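Local coordinates for protein nuclear RNA export factor 2 (Drosophila melanogaster, PDB 6MRK) that acts with Panx, Piwi and Nxt1 in cotranscriptional transposon silencing in the ovary and may take part in mRNA export, represented here by its NTF2-like domain, at residues F26-F31 with L102-H107. Numbering follows the deposited sequence.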
loop_
_atom_site.group_PDB
_atom_site.type_symbol
_atom_site.label_atom_id
_atom_site.label_comp_id
_atom_site.label_asym_id
_atom_site.label_seq_id
_atom_site.Cartn_x
_atom_site.Cartn_y
_atom_site.Cartn_z
ATOM N N PHE A 26 17.206 1.369 -0.618
ATOM C CA PHE A 26 16.650 1.388 0.757
ATOM C C PHE A 26 17.450 0.392 1.592
ATOM O O PHE A 26 17.695 0.671 2.767
ATOM C CB PHE A 26 15.155 1.056 0.766
ATOM C CG PHE A 26 14.542 1.065 2.141
ATOM C CD1 PHE A 26 14.136 2.255 2.721
ATOM C CD2 PHE A 26 14.399 -0.107 2.875
ATOM C CE1 PHE A 26 13.596 2.280 3.998
ATOM C CE2 PHE A 26 13.844 -0.084 4.149
ATOM C CZ PHE A 26 13.450 1.112 4.709
ATOM N N GLU A 27 17.871 -0.706 0.962
ATOM C CA GLU A 27 18.482 -1.913 1.592
ATOM C C GLU A 27 19.529 -1.508 2.631
ATOM O O GLU A 27 19.310 -1.798 3.830
ATOM C CB GLU A 27 19.055 -2.862 0.528
ATOM C CG GLU A 27 17.957 -3.618 -0.215
ATOM C CD GLU A 27 18.313 -4.924 -0.902
ATOM O OE1 GLU A 27 19.518 -5.210 -1.061
ATOM O OE2 GLU A 27 17.367 -5.653 -1.285
ATOM N N ASN A 28 20.623 -0.883 2.198
ATOM C CA ASN A 28 21.732 -0.503 3.111
ATOM C C ASN A 28 21.357 0.817 3.794
ATOM O O ASN A 28 21.257 1.848 3.096
ATOM C CB ASN A 28 23.080 -0.475 2.389
ATOM C CG ASN A 28 24.246 -0.244 3.323
ATOM O OD1 ASN A 28 24.061 0.176 4.461
ATOM N ND2 ASN A 28 25.448 -0.507 2.843
ATOM N N ASP A 29 21.155 0.770 5.114
ATOM C CA ASP A 29 20.653 1.905 5.941
ATOM C C ASP A 29 21.712 3.012 6.032
ATOM O O ASP A 29 21.327 4.146 6.324
ATOM C CB ASP A 29 20.191 1.447 7.333
ATOM C CG ASP A 29 21.182 0.602 8.122
ATOM O OD1 ASP A 29 22.002 -0.098 7.489
ATOM O OD2 ASP A 29 21.113 0.639 9.370
ATOM N N GLU A 30 22.982 2.683 5.782
ATOM C CA GLU A 30 24.125 3.638 5.760
ATOM C C GLU A 30 23.965 4.679 4.643
ATOM O O GLU A 30 24.373 5.828 4.866
ATOM C CB GLU A 30 25.451 2.900 5.556
ATOM C CG GLU A 30 26.237 2.650 6.832
ATOM C CD GLU A 30 27.693 2.304 6.560
ATOM O OE1 GLU A 30 27.989 1.102 6.310
ATOM O OE2 GLU A 30 28.523 3.247 6.552
ATOM N N PHE A 31 23.449 4.292 3.475
ATOM C CA PHE A 31 23.332 5.176 2.281
ATOM C C PHE A 31 21.849 5.437 1.983
ATOM O O PHE A 31 21.491 5.887 0.876
ATOM C CB PHE A 31 24.116 4.575 1.108
ATOM C CG PHE A 31 25.532 4.202 1.481
ATOM C CD1 PHE A 31 26.448 5.177 1.861
ATOM C CD2 PHE A 31 25.931 2.870 1.522
ATOM C CE1 PHE A 31 27.737 4.832 2.248
ATOM C CE2 PHE A 31 27.222 2.531 1.901
ATOM C CZ PHE A 31 28.121 3.510 2.265
ATOM N N LEU A 102 14.818 2.712 10.622
ATOM C CA LEU A 102 14.338 1.339 10.368
ATOM C C LEU A 102 15.564 0.451 10.221
ATOM O O LEU A 102 16.677 0.918 9.981
ATOM C CB LEU A 102 13.444 1.329 9.130
ATOM C CG LEU A 102 12.198 2.204 9.232
ATOM C CD1 LEU A 102 11.415 2.155 7.933
ATOM C CD2 LEU A 102 11.319 1.776 10.398
ATOM N N PRO A 103 15.419 -0.859 10.470
ATOM C CA PRO A 103 16.549 -1.768 10.333
ATOM C C PRO A 103 17.040 -1.900 8.892
ATOM O O PRO A 103 16.356 -1.552 7.973
ATOM C CB PRO A 103 16.007 -3.119 10.818
ATOM C CG PRO A 103 14.502 -2.979 10.728
ATOM C CD PRO A 103 14.204 -1.515 10.979
ATOM N N ARG A 104 18.236 -2.443 8.764
ATOM C CA ARG A 104 18.809 -2.861 7.474
ATOM C C ARG A 104 18.006 -4.049 6.956
ATOM O O ARG A 104 17.589 -4.891 7.781
ATOM C CB ARG A 104 20.270 -3.259 7.658
ATOM C CG ARG A 104 21.062 -3.106 6.378
ATOM C CD ARG A 104 22.504 -3.443 6.593
ATOM N NE ARG A 104 23.099 -3.680 5.292
ATOM C CZ ARG A 104 24.398 -3.793 5.061
ATOM N NH1 ARG A 104 25.266 -3.703 6.056
ATOM N NH2 ARG A 104 24.826 -3.998 3.829
ATOM N N VAL A 105 17.809 -4.113 5.641
ATOM C CA VAL A 105 17.083 -5.240 4.993
ATOM C C VAL A 105 17.897 -5.707 3.787
ATOM O O VAL A 105 18.878 -5.046 3.449
ATOM C CB VAL A 105 15.643 -4.844 4.599
ATOM C CG1 VAL A 105 14.825 -4.391 5.800
ATOM C CG2 VAL A 105 15.621 -3.782 3.508
ATOM N N THR A 106 17.508 -6.857 3.251
ATOM C CA THR A 106 17.829 -7.400 1.910
ATOM C C THR A 106 16.498 -7.940 1.366
ATOM O O THR A 106 15.956 -8.866 1.975
ATOM C CB THR A 106 18.909 -8.488 2.017
ATOM O OG1 THR A 106 20.129 -7.864 2.424
ATOM C CG2 THR A 106 19.170 -9.237 0.736
ATOM N N HIS A 107 15.958 -7.356 0.300
ATOM C CA HIS A 107 14.726 -7.860 -0.355
ATOM C C HIS A 107 15.060 -9.122 -1.155
ATOM O O HIS A 107 16.132 -9.168 -1.772
ATOM C CB HIS A 107 14.105 -6.782 -1.252
ATOM C CG HIS A 107 13.835 -5.491 -0.568
ATOM N ND1 HIS A 107 14.843 -4.603 -0.274
ATOM C CD2 HIS A 107 12.678 -4.920 -0.169
ATOM C CE1 HIS A 107 14.325 -3.538 0.303
ATOM N NE2 HIS A 107 12.988 -3.700 0.377
#
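Glu27 holds His107 through one oxygen. Glu27 OE2 accepts from His107 ND1 at 2.9 Å and from the backbone His107 N at 2.7 Å. ND1 donates to the anti lone pair of Glu27 OE2, and carboxylate and imidazole are nearly coplanar, 6° apart. The backbone N-H comes from above the carboxylate plane. The ND1 bond would limit rotation of the imidazole, while the second bond holds the His107 backbone. Next to them, Phe26 presents its ring edge to the apolar groups. Phe26 CZ meets Leu102 CD1 at 4.0 Å, and Phe26 CD2 meets Val105 CG2 at 3.9 Å. The Phe26 ring reaches them with CG anti to the backbone N (chi1 -180°). In this NTF2-like fold the contact joins the end of helix 12-27 to the start of strand 104-119 in the curved sheet. A weak backbone bond, Val105 N to Glu27 O, links the two segments. Arg32 bonds to the Phe26, Leu102 and Pro103 carbonyls. The other side is looser and more exposed. Asn28 lays its amide over one face of the Arg104 guanidinium, the planes 11° apart. Asp29 OD1 touches the Arg104 chain at CG, 3.3 Å away. It lies well out of the guanidinium plane, and no N-H points at it.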